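Local coordinates for protein transcriptional regulator KdgR (Pseudomonas aeruginosa, PDB 5Y6I) that probably binds DNA as a transcription factor of the IclR family, joining a helix-turn-helix domain to a GAF-like regulatory domain, at residues A[62-67]-A[78-83]; A[110-115]-A[227-232]; A[156-161]-A[191-196]; A[198-203]-A[210-215]. All coordinates share one frame; numbering follows the deposited sequence.

Contact 1 of 4, residues A[62-67]-A[78-83]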
loop_
_atom_site.group_PDB
_atom_site.type_symbol
_atom_site.label_atom_id
_atom_site.label_comp_id
_atom_site.label_asym_id
_atom_site.label_seq_id
_atom_site.Cartn_x
_atom_site.Cartn_y
_atom_site.Cartn_z
ATOM N N SER A 62 4.065 -19.680 -15.962
ATOM C CA SER A 62 4.599 -18.328 -15.832
ATOM C C SER A 62 4.831 -17.903 -14.379
ATOM O O SER A 62 5.282 -16.771 -14.148
ATOM C CB SER A 62 3.659 -17.345 -16.524
ATOM O OG SER A 62 2.354 -17.454 -15.990
ATOM N N GLY A 63 4.557 -18.772 -13.405
ATOM C CA GLY A 63 4.704 -18.433 -12.009
ATOM C C GLY A 63 3.595 -17.575 -11.448
ATOM O O GLY A 63 3.608 -17.288 -10.243
ATOM N N PHE A 64 2.642 -17.148 -12.276
ATOM C CA PHE A 64 1.565 -16.291 -11.815
ATOM C C PHE A 64 0.537 -17.048 -10.991
ATOM O O PHE A 64 -0.274 -16.412 -10.301
ATOM C CB PHE A 64 0.904 -15.582 -13.013
ATOM C CG PHE A 64 1.594 -14.290 -13.405
ATOM C CD1 PHE A 64 2.647 -14.293 -14.285
ATOM C CD2 PHE A 64 1.199 -13.083 -12.868
ATOM C CE1 PHE A 64 3.291 -13.121 -14.628
ATOM C CE2 PHE A 64 1.843 -11.908 -13.209
ATOM C CZ PHE A 64 2.895 -11.934 -14.096
ATOM N N ALA A 65 0.584 -18.381 -11.012
ATOM C CA ALA A 65 -0.298 -19.196 -10.190
ATOM C C ALA A 65 0.445 -20.450 -9.752
ATOM O O ALA A 65 1.457 -20.837 -10.347
ATOM C CB ALA A 65 -1.586 -19.550 -10.933
ATOM N N VAL A 66 -0.062 -21.081 -8.689
ATOM C CA VAL A 66 0.474 -22.348 -8.202
ATOM C C VAL A 66 -0.690 -23.249 -7.818
ATOM O O VAL A 66 -1.819 -22.799 -7.616
ATOM C CB VAL A 66 1.440 -22.173 -6.998
ATOM C CG1 VAL A 66 2.776 -21.613 -7.460
ATOM C CG2 VAL A 66 0.826 -21.255 -5.928
ATOM N N GLN A 67 -0.396 -24.540 -7.719
ATOM C CA GLN A 67 -1.350 -25.546 -7.284
ATOM C C GLN A 67 -0.729 -26.233 -6.073
ATOM O O GLN A 67 0.424 -26.669 -6.136
ATOM C CB GLN A 67 -1.653 -26.538 -8.422
ATOM C CG GLN A 67 -2.830 -27.465 -8.146
ATOM C CD GLN A 67 -3.217 -28.354 -9.332
ATOM O OE1 GLN A 67 -4.333 -28.886 -9.388
ATOM N NE2 GLN A 67 -2.293 -28.531 -10.276
ATOM N N ARG A 78 4.175 -16.523 -7.064
ATOM C CA ARG A 78 5.085 -15.453 -6.681
ATOM C C ARG A 78 5.156 -14.359 -7.739
ATOM O O ARG A 78 5.395 -13.193 -7.400
ATOM C CB ARG A 78 6.478 -16.008 -6.413
ATOM C CG ARG A 78 6.696 -16.521 -5.009
ATOM C CD ARG A 78 6.361 -15.489 -3.951
ATOM N NE ARG A 78 6.038 -16.150 -2.693
ATOM C CZ ARG A 78 4.827 -16.606 -2.384
ATOM N NH1 ARG A 78 4.621 -17.211 -1.220
ATOM N NH2 ARG A 78 3.819 -16.462 -3.238
ATOM N N GLU A 79 4.965 -14.702 -9.017
ATOM C CA GLU A 79 4.864 -13.653 -10.029
ATOM C C GLU A 79 3.672 -12.745 -9.768
ATOM O O GLU A 79 3.748 -11.530 -9.977
ATOM C CB GLU A 79 4.771 -14.261 -11.424
ATOM C CG GLU A 79 6.119 -14.579 -12.009
ATOM C CD GLU A 79 7.105 -13.463 -11.765
ATOM O OE1 GLU A 79 6.743 -12.275 -11.961
ATOM O OE2 GLU A 79 8.239 -13.767 -11.354
ATOM N N ALA A 80 2.560 -13.315 -9.309
ATOM C CA ALA A 80 1.429 -12.488 -8.918
ATOM C C ALA A 80 1.819 -11.548 -7.787
ATOM O O ALA A 80 1.453 -10.366 -7.792
ATOM C CB ALA A 80 0.251 -13.374 -8.507
ATOM N N LEU A 81 2.574 -12.054 -6.813
ATOM C CA LEU A 81 2.976 -11.222 -5.689
ATOM C C LEU A 81 3.924 -10.110 -6.127
ATOM O O LEU A 81 3.814 -8.974 -5.660
ATOM C CB LEU A 81 3.630 -12.097 -4.610
ATOM C CG LEU A 81 4.313 -11.386 -3.439
ATOM C CD1 LEU A 81 3.341 -10.472 -2.726
ATOM C CD2 LEU A 81 4.932 -12.391 -2.467
ATOM N N ARG A 82 4.872 -10.411 -7.011
ATOM C CA ARG A 82 5.911 -9.428 -7.301
ATOM C C ARG A 82 5.367 -8.262 -8.122
ATOM O O ARG A 82 5.753 -7.104 -7.892
ATOM C CB ARG A 82 7.080 -10.093 -8.004
ATOM C CG ARG A 82 7.885 -10.965 -7.046
ATOM C CD ARG A 82 8.949 -11.793 -7.732
ATOM N NE ARG A 82 8.622 -13.214 -7.736
ATOM C CZ ARG A 82 9.500 -14.166 -8.025
ATOM N NH1 ARG A 82 9.136 -15.446 -8.015
ATOM N NH2 ARG A 82 10.749 -13.830 -8.326
ATOM N N VAL A 83 4.480 -8.545 -9.084
ATOM C CA VAL A 83 3.799 -7.478 -9.816
ATOM C C VAL A 83 2.985 -6.625 -8.855
ATOM O O VAL A 83 3.039 -5.383 -8.884
ATOM C CB VAL A 83 2.908 -8.066 -10.927
ATOM C CG1 VAL A 83 1.907 -7.014 -11.447
ATOM C CG2 VAL A 83 3.759 -8.636 -12.054
#
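Phe-64 turns one ring face to Glu-79 where the end of helix 49-61, in the winged helix-turn-helix region of this IclR-type protein, packs on helix 78-88. The beta methylene does the touching: Glu-79 CB stands 3.6 Å from the Phe-64 ring centroid and only 13° off the ring normal, a CH-pi contact over the centre of the face. The Glu-79 chain, bent at its second torsion, then leaves the ring, and its carboxylate plane is turned 59° from that of the ring. One helical turn later Val-83 meets the ring's far end nearly at a right angle, Val-83 CG2 lying 4.0 Å from Phe-64 CE2; this branch is the one beside its own backbone N, CG1 being anti to it. Leu-26 of helix 18-31 also packs on Phe-64, as does Thr-23 of the second subunit, so the ring sits between helix 18-31, helix 78-88 and the second subunit.

The backbone adds one bond next to this packing. Gly-63 closes helix 49-61 with a Schellman motif at positive phi, and its carbonyl accepts a hydrogen bond from the first turn of the next helix. That bond is bent, with an N-H...O angle of 146°; the donor, Glu-79 N, lies 3.2 Å from Gly-63 O and well above the carbonyl plane.

Contact 2 of 4, residues A[110-115]-A[227-232]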
loop_
_atom_site.group_PDB
_atom_site.type_symbol
_atom_site.label_atom_id
_atom_site.label_comp_id
_atom_site.label_asym_id
_atom_site.label_seq_id
_atom_site.Cartn_x
_atom_site.Cartn_y
_atom_site.Cartn_z
ATOM N N GLU A 110 -16.333 25.492 -7.614
ATOM C CA GLU A 110 -15.924 25.863 -6.272
ATOM C C GLU A 110 -14.499 25.382 -6.062
ATOM O O GLU A 110 -14.060 24.414 -6.689
ATOM C CB GLU A 110 -16.873 25.279 -5.199
ATOM C CG GLU A 110 -18.357 25.464 -5.510
ATOM C CD GLU A 110 -18.972 26.618 -4.713
ATOM O OE1 GLU A 110 -18.181 27.450 -4.211
ATOM O OE2 GLU A 110 -20.227 26.719 -4.614
ATOM N N THR A 111 -13.764 26.076 -5.196
ATOM C CA THR A 111 -12.370 25.710 -4.969
ATOM C C THR A 111 -12.295 24.383 -4.220
ATOM O O THR A 111 -12.849 24.250 -3.123
ATOM C CB THR A 111 -11.651 26.826 -4.209
ATOM O OG1 THR A 111 -11.754 28.032 -4.968
ATOM C CG2 THR A 111 -10.171 26.502 -4.039
ATOM N N CYS A 112 -11.631 23.396 -4.824
ATOM C CA CYS A 112 -11.373 22.098 -4.202
ATOM C C CYS A 112 -9.881 21.959 -3.948
ATOM O O CYS A 112 -9.065 22.470 -4.726
ATOM C CB CYS A 112 -11.840 20.931 -5.078
ATOM S SG CYS A 112 -13.515 21.127 -5.734
ATOM N N PHE A 113 -9.524 21.288 -2.850
ATOM C CA PHE A 113 -8.119 21.103 -2.509
ATOM C C PHE A 113 -7.866 19.700 -1.962
ATOM O O PHE A 113 -8.778 19.007 -1.493
ATOM C CB PHE A 113 -7.615 22.171 -1.513
ATOM C CG PHE A 113 -8.384 22.254 -0.199
ATOM C CD1 PHE A 113 -7.880 21.673 0.959
ATOM C CD2 PHE A 113 -9.549 23.010 -0.103
ATOM C CE1 PHE A 113 -8.571 21.801 2.183
ATOM C CE2 PHE A 113 -10.239 23.144 1.104
ATOM C CZ PHE A 113 -9.757 22.541 2.243
ATOM N N LEU A 114 -6.611 19.274 -2.069
ATOM C CA LEU A 114 -6.163 18.002 -1.517
ATOM C C LEU A 114 -5.173 18.279 -0.392
ATOM O O LEU A 114 -4.251 19.090 -0.549
ATOM C CB LEU A 114 -5.518 17.121 -2.587
ATOM C CG LEU A 114 -5.331 15.637 -2.233
ATOM C CD1 LEU A 114 -6.665 14.897 -2.254
ATOM C CD2 LEU A 114 -4.362 14.989 -3.201
ATOM N N ALA A 115 -5.389 17.626 0.743
ATOM C CA ALA A 115 -4.489 17.707 1.877
ATOM C C ALA A 115 -4.046 16.308 2.266
ATOM O O ALA A 115 -4.806 15.343 2.132
ATOM C CB ALA A 115 -5.149 18.381 3.069
ATOM N N LEU A 227 -9.973 15.308 0.615
ATOM C CA LEU A 227 -10.357 16.163 -0.494
ATOM C C LEU A 227 -11.547 16.992 -0.040
ATOM O O LEU A 227 -12.424 16.495 0.674
ATOM C CB LEU A 227 -10.697 15.338 -1.743
ATOM C CG LEU A 227 -10.504 16.047 -3.085
ATOM C CD1 LEU A 227 -10.334 15.003 -4.188
ATOM C CD2 LEU A 227 -11.653 16.991 -3.419
ATOM N N THR A 228 -11.584 18.248 -0.468
ATOM C CA THR A 228 -12.316 19.262 0.270
ATOM C C THR A 228 -12.785 20.368 -0.658
ATOM O O THR A 228 -11.996 20.876 -1.461
ATOM C CB THR A 228 -11.403 19.851 1.324
ATOM O OG1 THR A 228 -10.114 19.939 0.725
ATOM C CG2 THR A 228 -11.276 18.970 2.508
ATOM N N VAL A 229 -14.048 20.767 -0.509
ATOM C CA VAL A 229 -14.647 21.838 -1.291
ATOM C C VAL A 229 -14.911 23.020 -0.367
ATOM O O VAL A 229 -15.254 22.848 0.808
ATOM C CB VAL A 229 -15.949 21.364 -1.966
ATOM C CG1 VAL A 229 -16.657 22.528 -2.681
ATOM C CG2 VAL A 229 -15.657 20.216 -2.936
ATOM N N VAL A 230 -14.767 24.234 -0.894
ATOM C CA VAL A 230 -14.794 25.393 -0.017
ATOM C C VAL A 230 -15.280 26.616 -0.787
ATOM O O VAL A 230 -15.084 26.726 -2.001
ATOM C CB VAL A 230 -13.394 25.579 0.620
ATOM C CG1 VAL A 230 -12.355 25.803 -0.450
ATOM C CG2 VAL A 230 -13.389 26.683 1.669
ATOM N N GLY A 231 -15.953 27.527 -0.065
ATOM C CA GLY A 231 -16.605 28.672 -0.653
ATOM C C GLY A 231 -17.561 29.357 0.307
ATOM O O GLY A 231 -18.215 28.721 1.128
ATOM N N PRO A 232 -17.681 30.681 0.199
ATOM C CA PRO A 232 -18.553 31.424 1.123
ATOM C C PRO A 232 -20.024 31.023 1.024
ATOM O O PRO A 232 -20.488 30.499 0.010
ATOM C CB PRO A 232 -18.353 32.890 0.698
ATOM C CG PRO A 232 -17.047 32.916 -0.011
ATOM C CD PRO A 232 -16.979 31.582 -0.728
#
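Thr-228 lies against one face of the Phe-113 ring, its CB 3.5 Å from the ring centroid and 19° off the normal, a CH-pi contact displaced toward the rim. The ring reaches across to this neighbour because Phe-113 CG sits between its own backbone N and carbonyl carbon (chi1 57°), which folds the side chain over the adjacent strand. At the ring's edge, near its plane, Val-230 CG1 approaches Phe-113 CE2 to 3.7 Å. The position of the Thr-228 hydroxyl is doubtful, since it is modelled too close to the ring.

In the backbone that carries these side chains, the amide N of Phe-113 donates to Thr-228 O at 2.9 Å; a bent bond from Val-230 N to Thr-111 O, also 2.9 Å, belongs to a looser pair. Strands 111-118 and 223-232 are antiparallel neighbours in the five-stranded sheet of the GAF-like IclR C-terminal domain, their short segments running at 148°. Phe-113 and Thr-228 form a hydrogen-bonded pair, Cys-112 with Val-229 and Leu-114 with Leu-227 the non-hydrogen-bonded ones, whose side chains occupy the opposite face of the sheet from Phe-113. There Cys-112 SG meets Val-229 CG2 at 3.6 Å, while Leu-114 CD1 lies 4.1 Å from Leu-227 CB.

Further out, two helices back this second face: Leu-101 of helix 93-108 packs on both Cys-112 and Leu-227, and helix 244-258 brings Leu-248 and Ile-255 against Leu-227. From the neighbouring strand 121-128, Val-124 and Val-127 touch Phe-113.

Contact 3 of 4, residues A[156-161]-A[191-196]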
loop_
_atom_site.group_PDB
_atom_site.type_symbol
_atom_site.label_atom_id
_atom_site.label_comp_id
_atom_site.label_asym_id
_atom_site.label_seq_id
_atom_site.Cartn_x
_atom_site.Cartn_y
_atom_site.Cartn_z
ATOM N N ALA A 156 -8.867 13.636 11.990
ATOM C CA ALA A 156 -9.113 13.141 13.342
ATOM C C ALA A 156 -10.120 12.005 13.348
ATOM O O ALA A 156 -10.040 11.102 14.193
ATOM C CB ALA A 156 -9.613 14.270 14.246
ATOM N N ALA A 157 -11.082 12.036 12.429
ATOM C CA ALA A 157 -12.092 10.988 12.433
ATOM C C ALA A 157 -11.498 9.647 12.024
ATOM O O ALA A 157 -11.919 8.606 12.538
ATOM C CB ALA A 157 -13.248 11.364 11.507
ATOM N N PHE A 158 -10.506 9.651 11.129
ATOM C CA PHE A 158 -10.064 8.424 10.498
ATOM C C PHE A 158 -8.660 7.971 10.879
ATOM O O PHE A 158 -8.391 6.772 10.803
ATOM C CB PHE A 158 -10.172 8.560 8.978
ATOM C CG PHE A 158 -11.585 8.561 8.488
ATOM C CD1 PHE A 158 -12.313 9.737 8.429
ATOM C CD2 PHE A 158 -12.213 7.371 8.152
ATOM C CE1 PHE A 158 -13.630 9.738 8.002
ATOM C CE2 PHE A 158 -13.534 7.365 7.727
ATOM C CZ PHE A 158 -14.243 8.556 7.652
ATOM N N LEU A 159 -7.770 8.854 11.303
ATOM C CA LEU A 159 -6.446 8.407 11.714
ATOM C C LEU A 159 -6.459 7.883 13.128
ATOM O O LEU A 159 -7.350 8.193 13.925
ATOM C CB LEU A 159 -5.430 9.532 11.608
ATOM C CG LEU A 159 -5.236 10.007 10.193
ATOM C CD1 LEU A 159 -5.154 11.475 10.260
ATOM C CD2 LEU A 159 -4.037 9.282 9.507
ATOM N N PRO A 160 -5.457 7.071 13.486
ATOM C CA PRO A 160 -5.326 6.654 14.878
ATOM C C PRO A 160 -5.283 7.834 15.836
ATOM O O PRO A 160 -4.843 8.932 15.497
ATOM C CB PRO A 160 -4.001 5.872 14.881
ATOM C CG PRO A 160 -3.845 5.397 13.539
ATOM C CD PRO A 160 -4.362 6.493 12.677
ATOM N N GLU A 161 -5.777 7.583 17.043
ATOM C CA GLU A 161 -5.742 8.587 18.090
ATOM C C GLU A 161 -4.314 9.002 18.391
ATOM O O GLU A 161 -4.058 10.163 18.725
ATOM C CB GLU A 161 -6.458 8.039 19.327
ATOM C CG GLU A 161 -5.949 8.499 20.680
ATOM C CD GLU A 161 -6.206 9.975 20.924
ATOM O OE1 GLU A 161 -7.018 10.595 20.192
ATOM O OE2 GLU A 161 -5.592 10.511 21.866
ATOM N N GLU A 191 -17.318 9.738 15.679
ATOM C CA GLU A 191 -18.126 8.600 15.264
ATOM C C GLU A 191 -19.124 9.008 14.186
ATOM O O GLU A 191 -19.490 8.194 13.332
ATOM C CB GLU A 191 -18.818 8.010 16.499
ATOM C CG GLU A 191 -19.911 6.991 16.251
ATOM C CD GLU A 191 -20.457 6.453 17.557
ATOM O OE1 GLU A 191 -21.226 5.459 17.558
ATOM O OE2 GLU A 191 -20.092 7.033 18.596
ATOM N N GLY A 192 -19.561 10.265 14.197
ATOM C CA GLY A 192 -20.471 10.721 13.163
ATOM C C GLY A 192 -19.787 10.840 11.821
ATOM O O GLY A 192 -20.319 10.394 10.802
ATOM N N ILE A 193 -18.590 11.425 11.801
ATOM C CA ILE A 193 -17.902 11.645 10.537
ATOM C C ILE A 193 -17.610 10.315 9.831
ATOM O O ILE A 193 -17.547 10.264 8.593
ATOM C CB ILE A 193 -16.625 12.477 10.790
ATOM C CG1 ILE A 193 -16.956 13.722 11.610
ATOM C CG2 ILE A 193 -15.991 12.924 9.496
ATOM C CD1 ILE A 193 -15.741 14.549 11.984
ATOM N N ARG A 194 -17.454 9.216 10.586
ATOM C CA ARG A 194 -17.273 7.914 9.943
ATOM C C ARG A 194 -18.589 7.319 9.467
ATOM O O ARG A 194 -18.688 6.843 8.330
ATOM C CB ARG A 194 -16.624 6.912 10.880
ATOM C CG ARG A 194 -15.372 7.328 11.526
ATOM C CD ARG A 194 -15.264 6.476 12.795
ATOM N NE ARG A 194 -14.317 7.093 13.696
ATOM C CZ ARG A 194 -14.343 6.932 15.004
ATOM N NH1 ARG A 194 -15.280 6.176 15.572
ATOM N NH2 ARG A 194 -13.442 7.547 15.745
ATOM N N ALA A 195 -19.586 7.269 10.351
ATOM C CA ALA A 195 -20.902 6.804 9.937
ATOM C C ALA A 195 -21.327 7.441 8.621
ATOM O O ALA A 195 -21.959 6.779 7.788
ATOM C CB ALA A 195 -21.926 7.100 11.036
ATOM N N ARG A 196 -20.925 8.702 8.391
ATOM C CA ARG A 196 -21.380 9.510 7.265
ATOM C C ARG A 196 -20.353 9.638 6.154
ATOM O O ARG A 196 -20.730 9.933 5.017
ATOM C CB ARG A 196 -21.763 10.924 7.740
ATOM C CG ARG A 196 -22.890 10.955 8.742
ATOM C CD ARG A 196 -23.296 12.384 9.111
ATOM N NE ARG A 196 -22.854 12.770 10.452
ATOM C CZ ARG A 196 -21.917 13.683 10.709
ATOM N NH1 ARG A 196 -21.311 14.336 9.716
ATOM N NH2 ARG A 196 -21.599 13.959 11.971
#
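Two helix ends meet in the GAF-like C-terminal domain of this IclR-family protein: the last turn of helix 150-158 packs against the last turns of helix 183-196, with Ala-157 and Ile-193 as the nearest pair. At the centre Ala-157 CB points toward helix 183-196 and lies 3.6 Å from Ile-193 CB. It meets the branch point of that side chain and, alongside it, the CG2 methyl, which is set anti to the backbone N of Ile-193 while CG1 lies beside that N (chi1 -51°). The small methyl is consistent with the separation of 6.1 Å between Ala-157 CA and Ile-193 CA.

Next to this apolar centre, the Phe-158 ring reaches over the start of the Arg-194 side chain. Arg-194 CG lies over one ring face, offset toward the rim, and the distance from Phe-158 CZ to Arg-194 CG is 4.2 Å. On the Ile-193 side, Phe-158 CE1 stands 4.2 Å from Ile-193 CG2. The aromatic ring therefore spans two successive residues of helix 183-196.

The one hydrogen bond across the contact comes from the exposed Arg-194. Its chain runs extended from CG to NE alongside the end of helix 150-158, bringing the guanidinium edge to a carbonyl in the final turn. Ala-157 O lies 6° out of the guanidinium plane, and Arg-194 NE donates to it at 3.1 Å with a nearly straight N-H...O angle of 170°.

Contact 4 of 4, residues A[198-203]-A[210-215]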
loop_
_atom_site.group_PDB
_atom_site.type_symbol
_atom_site.label_atom_id
_atom_site.label_comp_id
_atom_site.label_asym_id
_atom_site.label_seq_id
_atom_site.Cartn_x
_atom_site.Cartn_y
_atom_site.Cartn_z
ATOM N N LEU A 198 -18.183 11.903 5.376
ATOM C CA LEU A 198 -17.669 13.236 5.070
ATOM C C LEU A 198 -18.009 14.157 6.233
ATOM O O LEU A 198 -18.633 13.746 7.219
ATOM C CB LEU A 198 -18.217 13.792 3.741
ATOM C CG LEU A 198 -19.703 13.921 3.360
ATOM C CD1 LEU A 198 -20.361 12.590 3.185
ATOM C CD2 LEU A 198 -20.507 14.756 4.344
ATOM N N HIS A 199 -17.618 15.424 6.101
ATOM C CA HIS A 199 -17.942 16.405 7.127
ATOM C C HIS A 199 -18.055 17.797 6.530
ATOM O O HIS A 199 -17.223 18.204 5.715
ATOM C CB HIS A 199 -16.898 16.429 8.241
ATOM C CG HIS A 199 -17.361 17.163 9.450
ATOM N ND1 HIS A 199 -18.428 16.731 10.206
ATOM C CD2 HIS A 199 -16.953 18.335 9.996
ATOM C CE1 HIS A 199 -18.637 17.593 11.188
ATOM N NE2 HIS A 199 -17.760 18.578 11.079
ATOM N N ALA A 200 -19.078 18.527 6.973
ATOM C CA ALA A 200 -19.316 19.915 6.609
ATOM C C ALA A 200 -19.014 20.838 7.787
ATOM O O ALA A 200 -19.208 20.469 8.948
ATOM C CB ALA A 200 -20.768 20.118 6.168
ATOM N N ILE A 201 -18.525 22.043 7.479
ATOM C CA ILE A 201 -18.306 23.084 8.480
ATOM C C ILE A 201 -18.809 24.415 7.936
ATOM O O ILE A 201 -18.575 24.760 6.771
ATOM C CB ILE A 201 -16.827 23.225 8.908
ATOM C CG1 ILE A 201 -15.978 23.834 7.776
ATOM C CG2 ILE A 201 -16.288 21.894 9.417
ATOM C CD1 ILE A 201 -14.690 24.510 8.235
ATOM N N HIS A 202 -19.484 25.168 8.792
ATOM C CA HIS A 202 -20.045 26.464 8.436
ATOM C C HIS A 202 -19.189 27.527 9.127
ATOM O O HIS A 202 -19.471 27.939 10.253
ATOM C CB HIS A 202 -21.520 26.528 8.840
ATOM C CG HIS A 202 -22.284 25.285 8.493
ATOM N ND1 HIS A 202 -22.074 24.586 7.324
ATOM C CD2 HIS A 202 -23.220 24.588 9.183
ATOM C CE1 HIS A 202 -22.865 23.528 7.294
ATOM N NE2 HIS A 202 -23.566 23.501 8.414
ATOM N N GLY A 203 -18.117 27.946 8.455
ATOM C CA GLY A 203 -17.297 29.034 8.954
ATOM C C GLY A 203 -16.431 28.724 10.152
ATOM O O GLY A 203 -15.785 29.638 10.672
ATOM N N GLU A 210 -17.692 28.227 3.982
ATOM C CA GLU A 210 -18.184 26.887 4.249
ATOM C C GLU A 210 -17.337 25.876 3.486
ATOM O O GLU A 210 -17.044 26.067 2.299
ATOM C CB GLU A 210 -19.661 26.772 3.870
ATOM C CG GLU A 210 -20.627 27.275 4.943
ATOM C CD GLU A 210 -20.460 28.745 5.267
ATOM O OE1 GLU A 210 -19.875 29.467 4.435
ATOM O OE2 GLU A 210 -20.919 29.187 6.350
ATOM N N ALA A 211 -16.932 24.812 4.173
ATOM C CA ALA A 211 -16.126 23.764 3.573
ATOM C C ALA A 211 -16.857 22.432 3.649
ATOM O O ALA A 211 -17.862 22.273 4.346
ATOM C CB ALA A 211 -14.752 23.657 4.247
ATOM N N LEU A 212 -16.337 21.475 2.895
ATOM C CA LEU A 212 -16.863 20.123 2.856
ATOM C C LEU A 212 -15.674 19.221 2.593
ATOM O O LEU A 212 -14.809 19.567 1.784
ATOM C CB LEU A 212 -17.921 19.969 1.769
ATOM C CG LEU A 212 -18.844 18.759 1.819
ATOM C CD1 LEU A 212 -19.909 18.982 2.879
ATOM C CD2 LEU A 212 -19.474 18.507 0.453
ATOM N N SER A 213 -15.621 18.085 3.290
ATOM C CA SER A 213 -14.426 17.255 3.318
ATOM C C SER A 213 -14.784 15.781 3.355
ATOM O O SER A 213 -15.667 15.368 4.115
ATOM C CB SER A 213 -13.573 17.568 4.540
ATOM O OG SER A 213 -13.257 18.936 4.584
ATOM N N ALA A 214 -14.039 14.990 2.582
ATOM C CA ALA A 214 -14.144 13.544 2.545
ATOM C C ALA A 214 -12.750 12.947 2.454
ATOM O O ALA A 214 -11.827 13.585 1.932
ATOM C CB ALA A 214 -14.978 13.059 1.353
ATOM N N PRO A 215 -12.568 11.734 2.962
ATOM C CA PRO A 215 -11.248 11.104 2.946
ATOM C C PRO A 215 -11.014 10.222 1.726
ATOM O O PRO A 215 -11.945 9.659 1.137
ATOM C CB PRO A 215 -11.265 10.245 4.216
ATOM C CG PRO A 215 -12.723 9.844 4.345
ATOM C CD PRO A 215 -13.508 11.052 3.867
#
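Strands 199-202 and 210-215 run antiparallel at 164°, their axes 4.8 Å apart, and two hydrogen-bonded pairs, His-199 with Ser-213 and Ile-201 with Ala-211, each contribute reciprocal amide-to-carbonyl bonds. The shortest joins His-199 N to Ser-213 O at 2.8 Å; the straightest, 169° at the hydrogen, runs from Ile-201 N to Ala-211 O.

Side chains alternate between the two faces. On one, Ile-201 CG1 rests 3.7 Å from Ala-211 CB, brought there by a first torsion that places CG1 between the backbone N and carbonyl carbon of Ile-201. Helix 150-158 lies against this face: Ser-150 touches both residues and also hydrogen-bonds through its hydroxyl to Ser-213 OG.

On the other face Leu-212 leans across its pair, so that Leu-212 CD1 reaches Ala-200 CB at 3.6 Å. Leu-198 CB and Ala-214 CB meet less closely, at 4.1 Å, and helix 244-258 packs on Leu-198, Leu-212 and Ala-214. Toward the turn, the Glu-210 side chain bends at its second torsion and passes beside the opposite strand: Glu-210 CG is 3.6 Å from His-202 CA. The His-202 side chain crosses that of Glu-210 at about a right angle, yet the imidazole and carboxylate planes differ by only 22°. His-202 ND1 and Glu-210 OE2 remain 4.8 Å apart, too far for a direct contact.

This is a beta hairpin whose strand 199-202 forms an outermost strand of the five-stranded antiparallel sheet within this chain, in the GAF-like IclR regulatory fold.

Overall arrangement
Contact 1 stands apart in the N-terminal, probably DNA-binding region, its centre 42 Å from that of contact 2, and is partly buried, with the second subunit packing beside it. The other three belong to the C-terminal domain. Contacts 2 and 4 are buried pairings in one sheet: contact 4 has four reciprocal bonds in two pairs, while contact 2 is less regular, with a loose pair at one end. Strands 223-232 and 209-217 are neighbours, with a probable hydrogen bond from Val-229 N to Leu-212 O at 2.7 Å. Contact 3, partly buried, relies instead on helix packing and one arginine-carbonyl bond, and touches contact 4. Contact 1 likewise has a single cross-segment hydrogen bond, combined with aromatic packing.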